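Local coordinates for tetratricopeptide TPR_2 repeat protein (Thermobaculum terrenum, PDB 5DJS) that is of unknown function but joins tetratricopeptide repeats to a GT-B-type fold of glycosyl transferase family 41, with uridine-5'-diphosphate bound in a pocket of that fold, at residues R112-L117 / L137-R142; G178-P183 / F307-N312; Y193-Y198 / L214-R219; H287-G292 / A441-R446. The protein carries 1 engineered substitution. One frame throughout, in Å; residues are numbered along the deposited sequence.

Contact 1. Residues R112-L117 / L137-R142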
loop_
_atom_site.group_PDB
_atom_site.type_symbol
_atom_site.label_atom_id
_atom_site.label_comp_id
_atom_site.label_asym_id
_atom_site.label_seq_id
_atom_site.Cartn_x
_atom_site.Cartn_y
_atom_site.Cartn_z
ATOM N N ARG A 112 9.229 -14.400 1.547
ATOM C CA ARG A 112 8.028 -13.675 1.087
ATOM C C ARG A 112 6.868 -13.855 2.059
ATOM O O ARG A 112 6.109 -12.922 2.290
ATOM C CB ARG A 112 7.610 -14.086 -0.331
ATOM C CG ARG A 112 8.273 -13.265 -1.430
ATOM C CD ARG A 112 7.738 -13.608 -2.813
ATOM N NE ARG A 112 6.343 -13.180 -2.989
ATOM C CZ ARG A 112 5.574 -13.458 -4.048
ATOM N NH1 ARG A 112 6.038 -14.178 -5.071
ATOM N NH2 ARG A 112 4.318 -13.013 -4.083
ATOM N N ALA A 113 6.745 -15.053 2.629
ATOM C CA ALA A 113 5.725 -15.352 3.645
ATOM C C ALA A 113 6.041 -14.644 4.955
ATOM O O ALA A 113 5.141 -14.219 5.667
ATOM C CB ALA A 113 5.629 -16.855 3.878
ATOM N N HIS A 114 7.326 -14.517 5.258
ATOM C CA HIS A 114 7.788 -13.797 6.440
ATOM C C HIS A 114 7.452 -12.298 6.320
ATOM O O HIS A 114 6.999 -11.707 7.294
ATOM C CB HIS A 114 9.295 -14.021 6.613
ATOM C CG HIS A 114 9.813 -13.771 7.997
ATOM N ND1 HIS A 114 9.629 -12.584 8.674
ATOM C CD2 HIS A 114 10.561 -14.550 8.811
ATOM C CE1 HIS A 114 10.214 -12.655 9.855
ATOM N NE2 HIS A 114 10.789 -13.835 9.962
ATOM N N SER A 115 7.663 -11.699 5.140
ATOM C CA SER A 115 7.219 -10.315 4.863
ATOM C C SER A 115 5.705 -10.207 4.996
ATOM O O SER A 115 5.191 -9.385 5.767
ATOM C CB SER A 115 7.575 -9.860 3.439
ATOM O OG SER A 115 8.954 -9.661 3.263
ATOM N N GLY A 116 5.005 -11.041 4.225
ATOM C CA GLY A 116 3.547 -11.058 4.187
ATOM C C GLY A 116 2.955 -11.089 5.577
ATOM O O GLY A 116 2.033 -10.331 5.884
ATOM N N LEU A 117 3.510 -11.957 6.422
ATOM C CA LEU A 117 3.120 -12.044 7.829
ATOM C C LEU A 117 3.353 -10.707 8.537
ATOM O O LEU A 117 2.434 -10.179 9.164
ATOM C CB LEU A 117 3.877 -13.183 8.527
ATOM C CG LEU A 117 3.629 -13.397 10.020
ATOM C CD1 LEU A 117 2.171 -13.718 10.301
ATOM C CD2 LEU A 117 4.526 -14.504 10.538
ATOM N N LEU A 137 12.864 -7.234 12.357
ATOM C CA LEU A 137 14.260 -7.489 12.663
ATOM C C LEU A 137 14.632 -8.935 12.350
ATOM O O LEU A 137 15.650 -9.188 11.705
ATOM C CB LEU A 137 14.538 -7.215 14.140
ATOM C CG LEU A 137 14.500 -5.773 14.620
ATOM C CD1 LEU A 137 14.608 -5.721 16.133
ATOM C CD2 LEU A 137 15.605 -4.951 13.984
ATOM N N ASP A 138 13.798 -9.872 12.806
ATOM C CA ASP A 138 14.021 -11.308 12.560
ATOM C C ASP A 138 14.202 -11.574 11.078
ATOM O O ASP A 138 15.122 -12.259 10.697
ATOM C CB ASP A 138 12.867 -12.162 13.112
ATOM C CG ASP A 138 13.276 -13.611 13.383
ATOM O OD1 ASP A 138 13.141 -14.467 12.487
ATOM O OD2 ASP A 138 13.706 -13.899 14.517
ATOM N N TRP A 139 13.333 -10.989 10.257
ATOM C CA TRP A 139 13.412 -11.090 8.797
ATOM C C TRP A 139 14.744 -10.581 8.281
ATOM O O TRP A 139 15.431 -11.273 7.531
ATOM C CB TRP A 139 12.277 -10.273 8.163
ATOM C CG TRP A 139 12.214 -10.267 6.674
ATOM C CD1 TRP A 139 11.594 -11.167 5.879
ATOM C CD2 TRP A 139 12.753 -9.274 5.811
ATOM N NE1 TRP A 139 11.708 -10.811 4.555
ATOM C CE2 TRP A 139 12.426 -9.649 4.486
ATOM C CE3 TRP A 139 13.490 -8.100 6.025
ATOM C CZ2 TRP A 139 12.810 -8.892 3.378
ATOM C CZ3 TRP A 139 13.865 -7.334 4.912
ATOM C CH2 TRP A 139 13.528 -7.740 3.610
ATOM N N ALA A 140 15.082 -9.360 8.689
ATOM C CA ALA A 140 16.279 -8.663 8.226
ATOM C C ALA A 140 17.514 -9.464 8.544
ATOM O O ALA A 140 18.354 -9.694 7.668
ATOM C CB ALA A 140 16.378 -7.289 8.876
ATOM N N ARG A 141 17.613 -9.888 9.797
ATOM C CA ARG A 141 18.735 -10.716 10.259
ATOM C C ARG A 141 18.927 -11.965 9.394
ATOM O O ARG A 141 20.053 -12.337 9.098
ATOM C CB ARG A 141 18.532 -11.113 11.724
ATOM C CG ARG A 141 19.805 -11.484 12.463
ATOM C CD ARG A 141 19.509 -12.244 13.750
ATOM N NE ARG A 141 18.680 -13.437 13.487
ATOM C CZ ARG A 141 17.446 -13.667 13.955
ATOM N NH1 ARG A 141 16.828 -12.816 14.777
ATOM N NH2 ARG A 141 16.822 -14.788 13.601
ATOM N N ARG A 142 17.825 -12.584 8.984
ATOM C CA ARG A 142 17.864 -13.804 8.187
ATOM C C ARG A 142 18.279 -13.563 6.743
ATOM O O ARG A 142 19.115 -14.298 6.224
ATOM C CB ARG A 142 16.500 -14.507 8.204
ATOM C CG ARG A 142 16.173 -15.167 9.533
ATOM C CD ARG A 142 14.803 -15.825 9.520
ATOM N NE ARG A 142 14.407 -16.173 10.879
ATOM C CZ ARG A 142 14.870 -17.206 11.585
ATOM N NH1 ARG A 142 15.761 -18.051 11.071
ATOM N NH2 ARG A 142 14.427 -17.398 12.830
#
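The aromatic part of this contact is H114 against W139, the pair whose CA atoms, 6.7 Å apart, come nearest across the two helices. Both rings hang from a CB whose CG lies anti to the backbone N, and each reaches into the space between the helices. W139 CA sits over one face of the imidazole, toward its rim, while H114 ND1 approaches W139 CB at 3.6 Å. H114 CB meets the indole at its edge, in plane. With centroids 5.2 Å apart and planes at 57°, the imidazole and the five-membered indole ring are inclined, neither stacked nor edge-to-face.

The polar part centres on the indole nitrogen. S115 OG comes within 3.3 Å of W139 NE1, yet the angle is poor for a bond between them. NE1 donates instead to the carbonyl of H111, which also receives a weak bond from S115 OG.

The charged part surrounds D138. Its OD1 stands 3.5 Å from H114 NE2 at the imidazole edge, the carboxylate and ring planes only 12° apart. R142 NE holds the same OD1 at 2.7 Å, from the syn side but tilted out of the carboxylate plane, and R141 NH1 makes a longer salt bridge of 3.3 Å to OD2. This network braces the carboxylate from within its own helix.

Beyond the pair, H114 packs on L104 of helix 93-106, and W139 meets H247 edge-to-face. The axes of the two six-residue segments pass 10.2 Å apart at a signed angle of -159°, the geometry of a near-antiparallel helix pair, as in the helical packing of tetratricopeptide-like proteins.

Contact 2. Residues G178-P183 / F307-N312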
loop_
_atom_site.group_PDB
_atom_site.type_symbol
_atom_site.label_atom_id
_atom_site.label_comp_id
_atom_site.label_asym_id
_atom_site.label_seq_id
_atom_site.Cartn_x
_atom_site.Cartn_y
_atom_site.Cartn_z
ATOM N N GLY A 178 2.752 5.099 -7.988
ATOM C CA GLY A 178 2.796 5.899 -9.212
ATOM C C GLY A 178 2.074 7.247 -9.157
ATOM O O GLY A 178 2.533 8.225 -9.763
ATOM N N TYR A 179 0.949 7.299 -8.441
ATOM C CA TYR A 179 0.159 8.531 -8.326
ATOM C C TYR A 179 0.919 9.628 -7.584
ATOM O O TYR A 179 0.906 10.778 -8.011
ATOM C CB TYR A 179 -1.210 8.277 -7.646
ATOM C CG TYR A 179 -2.184 7.392 -8.429
ATOM C CD1 TYR A 179 -2.299 7.488 -9.827
ATOM C CD2 TYR A 179 -3.018 6.485 -7.770
ATOM C CE1 TYR A 179 -3.189 6.695 -10.537
ATOM C CE2 TYR A 179 -3.909 5.685 -8.477
ATOM C CZ TYR A 179 -3.990 5.795 -9.860
ATOM O OH TYR A 179 -4.865 5.003 -10.572
ATOM N N PHE A 180 1.578 9.265 -6.485
ATOM C CA PHE A 180 2.370 10.215 -5.688
ATOM C C PHE A 180 3.794 10.453 -6.212
ATOM O O PHE A 180 4.408 11.471 -5.878
ATOM C CB PHE A 180 2.455 9.754 -4.238
ATOM C CG PHE A 180 1.156 9.851 -3.487
ATOM C CD1 PHE A 180 0.592 11.090 -3.210
ATOM C CD2 PHE A 180 0.511 8.702 -3.018
ATOM C CE1 PHE A 180 -0.596 11.186 -2.506
ATOM C CE2 PHE A 180 -0.681 8.796 -2.313
ATOM C CZ PHE A 180 -1.231 10.038 -2.052
ATOM N N LEU A 181 4.331 9.524 -7.000
ATOM C CA LEU A 181 5.670 9.697 -7.562
ATOM C C LEU A 181 5.660 10.658 -8.745
ATOM O O LEU A 181 6.578 11.462 -8.881
ATOM C CB LEU A 181 6.283 8.360 -7.989
ATOM C CG LEU A 181 7.734 8.426 -8.486
ATOM C CD1 LEU A 181 8.673 8.861 -7.369
ATOM C CD2 LEU A 181 8.162 7.087 -9.060
ATOM N N GLU A 182 4.644 10.559 -9.604
ATOM C CA GLU A 182 4.520 11.435 -10.792
ATOM C C GLU A 182 4.812 12.933 -10.541
ATOM O O GLU A 182 5.656 13.506 -11.230
ATOM C CB GLU A 182 3.150 11.258 -11.470
ATOM C CG GLU A 182 2.939 12.179 -12.665
ATOM C CD GLU A 182 1.779 11.774 -13.552
ATOM O OE1 GLU A 182 1.812 12.147 -14.741
ATOM O OE2 GLU A 182 0.834 11.105 -13.079
ATOM N N PRO A 183 4.122 13.569 -9.571
ATOM C CA PRO A 183 4.455 14.969 -9.294
ATOM C C PRO A 183 5.919 15.179 -8.918
ATOM O O PRO A 183 6.548 16.130 -9.409
ATOM C CB PRO A 183 3.549 15.331 -8.107
ATOM C CG PRO A 183 3.075 14.035 -7.549
ATOM C CD PRO A 183 3.019 13.097 -8.713
ATOM N N PHE A 307 3.336 17.616 5.320
ATOM C CA PHE A 307 2.821 16.263 5.098
ATOM C C PHE A 307 3.819 15.452 4.268
ATOM O O PHE A 307 4.453 15.997 3.367
ATOM C CB PHE A 307 1.452 16.331 4.401
ATOM C CG PHE A 307 0.756 15.002 4.263
ATOM C CD1 PHE A 307 0.487 14.216 5.385
ATOM C CD2 PHE A 307 0.341 14.542 3.009
ATOM C CE1 PHE A 307 -0.163 13.001 5.257
ATOM C CE2 PHE A 307 -0.313 13.325 2.879
ATOM C CZ PHE A 307 -0.570 12.555 4.006
ATOM N N TYR A 308 3.961 14.157 4.568
ATOM C CA TYR A 308 5.001 13.331 3.928
ATOM C C TYR A 308 4.775 12.977 2.450
ATOM O O TYR A 308 5.587 12.257 1.888
ATOM C CB TYR A 308 5.264 12.060 4.751
ATOM C CG TYR A 308 4.323 10.878 4.503
ATOM C CD1 TYR A 308 2.945 10.965 4.760
ATOM C CD2 TYR A 308 4.823 9.656 4.049
ATOM C CE1 TYR A 308 2.104 9.884 4.549
ATOM C CE2 TYR A 308 3.987 8.567 3.839
ATOM C CZ TYR A 308 2.630 8.684 4.087
ATOM O OH TYR A 308 1.806 7.600 3.881
ATOM N N LEU A 309 3.700 13.476 1.832
ATOM C CA LEU A 309 3.383 13.200 0.434
ATOM C C LEU A 309 2.908 14.470 -0.273
ATOM O O LEU A 309 2.453 15.400 0.396
ATOM C CB LEU A 309 2.261 12.171 0.367
ATOM C CG LEU A 309 2.495 10.838 1.069
ATOM C CD1 LEU A 309 1.222 10.021 1.093
ATOM C CD2 LEU A 309 3.565 10.072 0.341
ATOM N N PRO A 310 2.987 14.504 -1.626
ATOM C CA PRO A 310 2.408 15.617 -2.387
ATOM C C PRO A 310 0.884 15.490 -2.577
ATOM O O PRO A 310 0.408 14.495 -3.129
ATOM C CB PRO A 310 3.138 15.531 -3.738
ATOM C CG PRO A 310 3.455 14.083 -3.909
ATOM C CD PRO A 310 3.623 13.510 -2.520
ATOM N N CYS A 311 0.147 16.515 -2.145
ATOM C CA CYS A 311 -1.330 16.539 -2.148
ATOM C C CYS A 311 -2.013 17.192 -3.373
ATOM O O CYS A 311 -3.247 17.312 -3.405
ATOM C CB CYS A 311 -1.805 17.235 -0.875
ATOM S SG CYS A 311 -1.244 16.435 0.640
ATOM N N ASN A 312 -1.245 17.608 -4.378
ATOM C CA ASN A 312 -1.847 18.206 -5.581
ATOM C C ASN A 312 -2.643 17.171 -6.384
ATOM O O ASN A 312 -2.147 16.071 -6.617
ATOM C CB ASN A 312 -0.783 18.879 -6.466
ATOM C CG ASN A 312 0.201 17.888 -7.059
ATOM O OD1 ASN A 312 0.845 17.145 -6.330
ATOM N ND2 ASN A 312 0.295 17.849 -8.377
#
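In the first Rossmann-like half of the GT-B fold, helix 176-187 is met by the segment that leaves the last strand, 300-304, on its way to the second sheet; F180 and P183 of the helix take L309, P310 and N312 of that connection. The evidence is apolar packing. L309 CD1 lies over one face of the F180 ring, 4.1 Å from its centroid and 13° off the normal, a CH-pi contact. P310 comes from another direction: its carbonyl O is at the edge of the same ring, in plane, 3.4 Å from F180 CD1, and its CD touches that CD1 at 3.9 Å. The phenyl is therefore approached over a face and along its rim.

The helix is kinked at P183, whose N makes no bond to the preceding turn. P183 CG meets P310 CG at 3.7 Å, the two pyrrolidine rings crossing at about a right angle. Helix 479-521 also borders the contact, with Q501 bonding to P183 O and D500 to C311 N. The UDP pocket is close: the F180 side chain lies about 7 Å from the nucleotide and also packs on T423, a pocket residue.

At the far end, N312 has CG between its backbone N and carbonyl carbon (chi1 66°), which turns the amide back to the helix and puts OD1 3.7 Å from P183 CB.

Contact 3. Residues Y193-Y198 / L214-R219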
loop_
_atom_site.group_PDB
_atom_site.type_symbol
_atom_site.label_atom_id
_atom_site.label_comp_id
_atom_site.label_asym_id
_atom_site.label_seq_id
_atom_site.Cartn_x
_atom_site.Cartn_y
_atom_site.Cartn_z
ATOM N N TYR A 193 19.586 17.660 -9.258
ATOM C CA TYR A 193 19.206 16.243 -9.146
ATOM C C TYR A 193 18.974 15.605 -10.509
ATOM O O TYR A 193 18.594 16.278 -11.451
ATOM C CB TYR A 193 17.945 16.087 -8.289
ATOM C CG TYR A 193 18.115 16.591 -6.876
ATOM C CD1 TYR A 193 18.684 15.789 -5.899
ATOM C CD2 TYR A 193 17.739 17.893 -6.526
ATOM C CE1 TYR A 193 18.865 16.253 -4.600
ATOM C CE2 TYR A 193 17.919 18.375 -5.232
ATOM C CZ TYR A 193 18.480 17.553 -4.271
ATOM O OH TYR A 193 18.664 18.025 -2.991
ATOM N N GLU A 194 19.216 14.303 -10.613
ATOM C CA GLU A 194 18.927 13.553 -11.836
ATOM C C GLU A 194 18.170 12.274 -11.496
ATOM O O GLU A 194 18.524 11.577 -10.545
ATOM C CB GLU A 194 20.216 13.212 -12.573
ATOM C CG GLU A 194 19.970 12.561 -13.928
ATOM C CD GLU A 194 21.243 12.231 -14.647
ATOM O OE1 GLU A 194 22.333 12.245 -14.005
ATOM O OE2 GLU A 194 21.163 11.935 -15.863
ATOM N N VAL A 195 17.170 11.943 -12.306
ATOM C CA VAL A 195 16.167 10.951 -11.929
ATOM C C VAL A 195 16.259 9.659 -12.753
ATOM O O VAL A 195 15.956 9.643 -13.957
ATOM C CB VAL A 195 14.741 11.554 -12.001
ATOM C CG1 VAL A 195 13.691 10.512 -11.641
ATOM C CG2 VAL A 195 14.611 12.749 -11.060
ATOM N N TYR A 196 16.674 8.593 -12.063
ATOM C CA TYR A 196 16.659 7.223 -12.566
ATOM C C TYR A 196 15.459 6.521 -11.941
ATOM O O TYR A 196 15.199 6.674 -10.750
ATOM C CB TYR A 196 17.942 6.486 -12.149
ATOM C CG TYR A 196 19.210 6.933 -12.867
ATOM C CD1 TYR A 196 19.733 8.215 -12.681
ATOM C CD2 TYR A 196 19.899 6.066 -13.719
ATOM C CE1 TYR A 196 20.887 8.626 -13.331
ATOM C CE2 TYR A 196 21.056 6.473 -14.375
ATOM C CZ TYR A 196 21.544 7.757 -14.177
ATOM O OH TYR A 196 22.687 8.189 -14.814
ATOM N N CYS A 197 14.721 5.757 -12.733
ATOM C CA CYS A 197 13.639 4.910 -12.203
ATOM C C CYS A 197 13.987 3.465 -12.483
ATOM O O CYS A 197 14.486 3.162 -13.543
ATOM C CB CYS A 197 12.307 5.261 -12.845
ATOM S SG CYS A 197 11.560 6.719 -12.102
ATOM N N TYR A 198 13.740 2.577 -11.529
ATOM C CA TYR A 198 13.930 1.155 -11.746
ATOM C C TYR A 198 12.575 0.464 -11.531
ATOM O O TYR A 198 12.118 0.301 -10.388
ATOM C CB TYR A 198 15.002 0.661 -10.797
ATOM C CG TYR A 198 16.355 1.322 -11.009
ATOM C CD1 TYR A 198 17.292 0.804 -11.911
ATOM C CD2 TYR A 198 16.709 2.463 -10.294
ATOM C CE1 TYR A 198 18.530 1.414 -12.093
ATOM C CE2 TYR A 198 17.947 3.076 -10.462
ATOM C CZ TYR A 198 18.854 2.552 -11.363
ATOM O OH TYR A 198 20.079 3.161 -11.526
ATOM N N LEU A 214 8.903 11.411 -18.130
ATOM C CA LEU A 214 9.377 12.393 -17.135
ATOM C C LEU A 214 10.740 12.044 -16.505
ATOM O O LEU A 214 11.448 12.934 -16.034
ATOM C CB LEU A 214 8.345 12.588 -16.025
ATOM C CG LEU A 214 7.154 13.536 -16.202
ATOM C CD1 LEU A 214 6.466 13.458 -17.564
ATOM C CD2 LEU A 214 6.158 13.264 -15.077
ATOM N N SER A 215 11.090 10.760 -16.472
ATOM C CA SER A 215 12.415 10.321 -15.996
ATOM C C SER A 215 13.527 10.722 -16.950
ATOM O O SER A 215 13.316 10.783 -18.166
ATOM C CB SER A 215 12.480 8.791 -15.827
ATOM O OG SER A 215 12.388 8.409 -14.463
ATOM N N ASP A 216 14.715 10.955 -16.392
ATOM C CA ASP A 216 15.927 11.162 -17.195
ATOM C C ASP A 216 16.430 9.849 -17.784
ATOM O O ASP A 216 16.782 9.801 -18.962
ATOM C CB ASP A 216 17.038 11.819 -16.378
ATOM C CG ASP A 216 16.678 13.215 -15.929
ATOM O OD1 ASP A 216 16.307 14.053 -16.775
ATOM O OD2 ASP A 216 16.762 13.484 -14.718
ATOM N N ARG A 217 16.458 8.799 -16.961
ATOM C CA ARG A 217 16.801 7.430 -17.398
ATOM C C ARG A 217 15.765 6.446 -16.849
ATOM O O ARG A 217 15.222 6.685 -15.770
ATOM C CB ARG A 217 18.190 7.039 -16.888
ATOM C CG ARG A 217 19.298 8.053 -17.132
ATOM C CD ARG A 217 19.629 8.271 -18.603
ATOM N NE ARG A 217 21.040 8.638 -18.767
ATOM C CZ ARG A 217 22.041 7.800 -19.051
ATOM N NH1 ARG A 217 21.829 6.497 -19.262
ATOM N NH2 ARG A 217 23.283 8.278 -19.139
ATOM N N TRP A 218 15.533 5.332 -17.557
ATOM C CA TRP A 218 14.467 4.373 -17.183
ATOM C C TRP A 218 14.848 3.013 -16.566
ATOM O O TRP A 218 14.507 2.788 -15.426
ATOM C CB TRP A 218 13.495 4.150 -18.337
ATOM C CG TRP A 218 12.288 3.344 -17.911
ATOM C CD1 TRP A 218 11.921 2.107 -18.371
ATOM C CD2 TRP A 218 11.315 3.710 -16.922
ATOM N NE1 TRP A 218 10.768 1.692 -17.744
ATOM C CE2 TRP A 218 10.376 2.651 -16.849
ATOM C CE3 TRP A 218 11.136 4.830 -16.103
ATOM C CZ2 TRP A 218 9.285 2.679 -15.983
ATOM C CZ3 TRP A 218 10.042 4.861 -15.243
ATOM C CH2 TRP A 218 9.135 3.786 -15.186
ATOM N N ARG A 219 15.459 2.078 -17.291
ATOM C CA ARG A 219 15.786 0.720 -16.723
ATOM C C ARG A 219 14.605 -0.179 -16.253
ATOM O O ARG A 219 14.022 0.037 -15.178
ATOM C CB ARG A 219 16.832 0.807 -15.583
ATOM C CG ARG A 219 18.194 1.320 -16.026
ATOM C CD ARG A 219 18.522 2.714 -15.506
ATOM N NE ARG A 219 19.804 3.157 -16.044
ATOM C CZ ARG A 219 20.026 3.502 -17.314
ATOM N NH1 ARG A 219 19.053 3.511 -18.227
ATOM N NH2 ARG A 219 21.252 3.861 -17.675
#
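Strand 193-199 is an outermost strand of the six-stranded parallel, Rossmann-like sheet, and the chain emerging from helix 206-214 runs beside its edge, pairing Y196 with R217 in a single parallel bridge. R217 brackets Y196 in the manner of such a bridge: its N donates to V195 O at 3.2 Å, and its O accepts from C197 N, also at 3.2 Å. D216 N adds a weak bond to the same V195 O.

Just before the bridge, the strand is held by a side chain. V195 N donates to D216 OD2 at 2.9 Å, with a nearly straight N-H...O angle of 169°, using the anti lone pair of the carboxylate oxygen. That oxygen is gripped from outside too, by a salt bridge to R190. E194 crosses D216 obliquely, its CG 3.4 Å from D216 OD2.

The two arginines pack on tyrosines of the strand. R217 CG, beside its backbone N, lies over the Y196 ring, 3.8 Å from the centroid and 20° off the normal, a CH-pi contact; the bend at chi2 then carries the rest of the chain on past the ring. The guanidinium and ring planes are 28° apart.

R219 reaches the edge of the same ring, near its plane, NE standing 3.7 Å from Y196 CD2. Its charge is paired with D236 of helix 226-236, through a salt bridge at NE, and Y198 OH is hydrogen-bonded to the same carboxylate oxygen. With their polar ends sharing D236, Y198 and R219 run side by side in the same direction, and Y198 CE1 touches R219 CD at 3.7 Å.

Contact 4. Residues H287-G292 / A441-R446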
loop_
_atom_site.group_PDB
_atom_site.type_symbol
_atom_site.label_atom_id
_atom_site.label_comp_id
_atom_site.label_asym_id
_atom_site.label_seq_id
_atom_site.Cartn_x
_atom_site.Cartn_y
_atom_site.Cartn_z
ATOM N N HIS A 287 3.883 14.842 12.313
ATOM C CA HIS A 287 2.643 14.266 12.840
ATOM C C HIS A 287 2.604 12.754 12.641
ATOM O O HIS A 287 2.141 12.016 13.520
ATOM C CB HIS A 287 1.433 14.909 12.176
ATOM C CG HIS A 287 1.353 16.393 12.376
ATOM N ND1 HIS A 287 1.641 17.001 13.579
ATOM C CD2 HIS A 287 0.993 17.387 11.528
ATOM C CE1 HIS A 287 1.476 18.307 13.460
ATOM N NE2 HIS A 287 1.084 18.566 12.225
ATOM N N LEU A 288 3.097 12.303 11.489
ATOM C CA LEU A 288 3.086 10.885 11.117
ATOM C C LEU A 288 3.940 9.982 12.010
ATOM O O LEU A 288 3.543 8.847 12.272
ATOM C CB LEU A 288 3.518 10.710 9.650
ATOM C CG LEU A 288 3.435 9.298 9.044
ATOM C CD1 LEU A 288 2.001 8.790 9.017
ATOM C CD2 LEU A 288 4.015 9.275 7.642
ATOM N N CYS A 289 5.096 10.487 12.456
ATOM C CA CYS A 289 6.069 9.727 13.258
ATOM C C CYS A 289 6.167 10.354 14.659
ATOM O O CYS A 289 6.849 11.370 14.825
ATOM C CB CYS A 289 7.454 9.766 12.572
ATOM S SG CYS A 289 7.519 9.307 10.814
ATOM N N PRO A 290 5.497 9.764 15.677
ATOM C CA PRO A 290 5.417 10.442 16.992
ATOM C C PRO A 290 6.745 10.543 17.746
ATOM O O PRO A 290 7.659 9.811 17.429
ATOM C CB PRO A 290 4.421 9.580 17.776
ATOM C CG PRO A 290 4.511 8.233 17.152
ATOM C CD PRO A 290 4.786 8.474 15.690
ATOM N N PRO A 291 6.847 11.451 18.734
ATOM C CA PRO A 291 8.096 11.741 19.466
ATOM C C PRO A 291 9.003 10.572 19.912
ATOM O O PRO A 291 10.208 10.606 19.613
ATOM C CB PRO A 291 7.597 12.531 20.678
ATOM C CG PRO A 291 6.455 13.315 20.127
ATOM C CD PRO A 291 5.790 12.415 19.104
ATOM N N GLY A 292 8.459 9.564 20.598
ATOM C CA GLY A 292 9.290 8.466 21.152
ATOM C C GLY A 292 9.396 7.210 20.293
ATOM O O GLY A 292 9.588 6.108 20.817
ATOM N N ALA A 441 -1.131 5.518 18.067
ATOM C CA ALA A 441 0.176 5.822 18.671
ATOM C C ALA A 441 1.227 5.014 17.928
ATOM O O ALA A 441 1.920 4.181 18.507
ATOM C CB ALA A 441 0.163 5.477 20.157
ATOM N N ASP A 442 1.341 5.274 16.634
ATOM C CA ASP A 442 1.786 4.266 15.677
ATOM C C ASP A 442 1.757 4.856 14.272
ATOM O O ASP A 442 0.744 5.398 13.845
ATOM C CB ASP A 442 0.812 3.074 15.748
ATOM C CG ASP A 442 1.118 1.994 14.754
ATOM O OD1 ASP A 442 2.309 1.727 14.466
ATOM O OD2 ASP A 442 0.140 1.392 14.278
ATOM N N MET A 443 2.847 4.735 13.539
ATOM C CA MET A 443 2.916 5.309 12.198
ATOM C C MET A 443 1.832 4.755 11.259
ATOM O O MET A 443 1.200 5.519 10.529
ATOM C CB MET A 443 4.318 5.098 11.603
ATOM C CG MET A 443 4.481 5.557 10.167
ATOM S SD MET A 443 6.185 5.566 9.594
ATOM C CE MET A 443 5.880 5.608 7.833
ATOM N N ALA A 444 1.608 3.440 11.296
ATOM C CA ALA A 444 0.620 2.789 10.410
ATOM C C ALA A 444 -0.814 3.289 10.626
ATOM O O ALA A 444 -1.620 3.252 9.686
ATOM C CB ALA A 444 0.672 1.274 10.560
ATOM N N GLY A 445 -1.117 3.751 11.845
ATOM C CA GLY A 445 -2.405 4.386 12.172
ATOM C C GLY A 445 -2.409 5.912 12.207
ATOM O O GLY A 445 -3.159 6.498 12.993
ATOM N N ARG A 446 -1.578 6.557 11.369
ATOM C CA ARG A 446 -1.420 8.028 11.369
ATOM C C ARG A 446 -1.312 8.699 9.997
ATOM O O ARG A 446 -1.061 9.904 9.927
ATOM C CB ARG A 446 -0.189 8.408 12.198
ATOM C CG ARG A 446 -0.388 8.298 13.696
ATOM C CD ARG A 446 0.932 8.445 14.421
ATOM N NE ARG A 446 1.161 9.815 14.847
ATOM C CZ ARG A 446 0.920 10.300 16.066
ATOM N NH1 ARG A 446 0.429 9.537 17.044
ATOM N NH2 ARG A 446 1.185 11.576 16.322
#
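R446 reaches H287 by a bend: its CG lies beside the backbone N, the chain runs on extended through chi2, and chi3 near 95° then turns the guanidinium across to the carbonyl of H287. L288 and M443 instead each carry CG anti to the backbone N, which brings their chains obliquely together.

The polar evidence is a side-on grip on one oxygen. R446 NE donates to H287 O at 2.8 Å with an N-H...O angle of 157°, and R446 NH2 donates to that same atom at 3.0 Å. H287 O lies in the guanidinium plane, so the two bonds fix the rotation of the group. P290 covers one of its faces, CB 3.9 Å above the plane and over the centre. The remaining nitrogen, NH1, is bonded to G440 O, which anchors the arginine to its own loop as well.

The rest is van der Waals packing and one CA-H...O contact. L288 CG meets M443 CG at 4.0 Å, and L288 CD1 rests 3.4 Å from R446 O. The L288 carbonyl O takes the CA-H...O contact from M443 CA, at 3.6 Å. The sulfurs of C289 (SG) and M443 (SD) lie 4.2 Å apart.

Each segment is a loop leaving a strand, 281-285 of the first sheet and 435-438 of the second, so the contact joins the two halves of the GT-B fold. R446 is the N-cap residue of helix 447-454, against which H287 and L288 both pack at S450.

From the N terminus, contact 1 comes first, closing a short loop between helices 111-120 and 129-143 before the first sheet begins. Contact 2 then spans most of that sheet, from helix 176-187 to the exit after strand 300-304. Contact 3 is nested inside it, fastening the edge strand to the segment after helix 206-214; the two touch at E182 O and L214 CD2, 3.9 Å apart. Contact 4 starts within the loop of contact 2 and ends beyond it, so these cross, meeting where Y308 CD1 lies 3.5 Å from L288 CD2. Contact 4 alone among the four ties the first sheet's loops to those of the second.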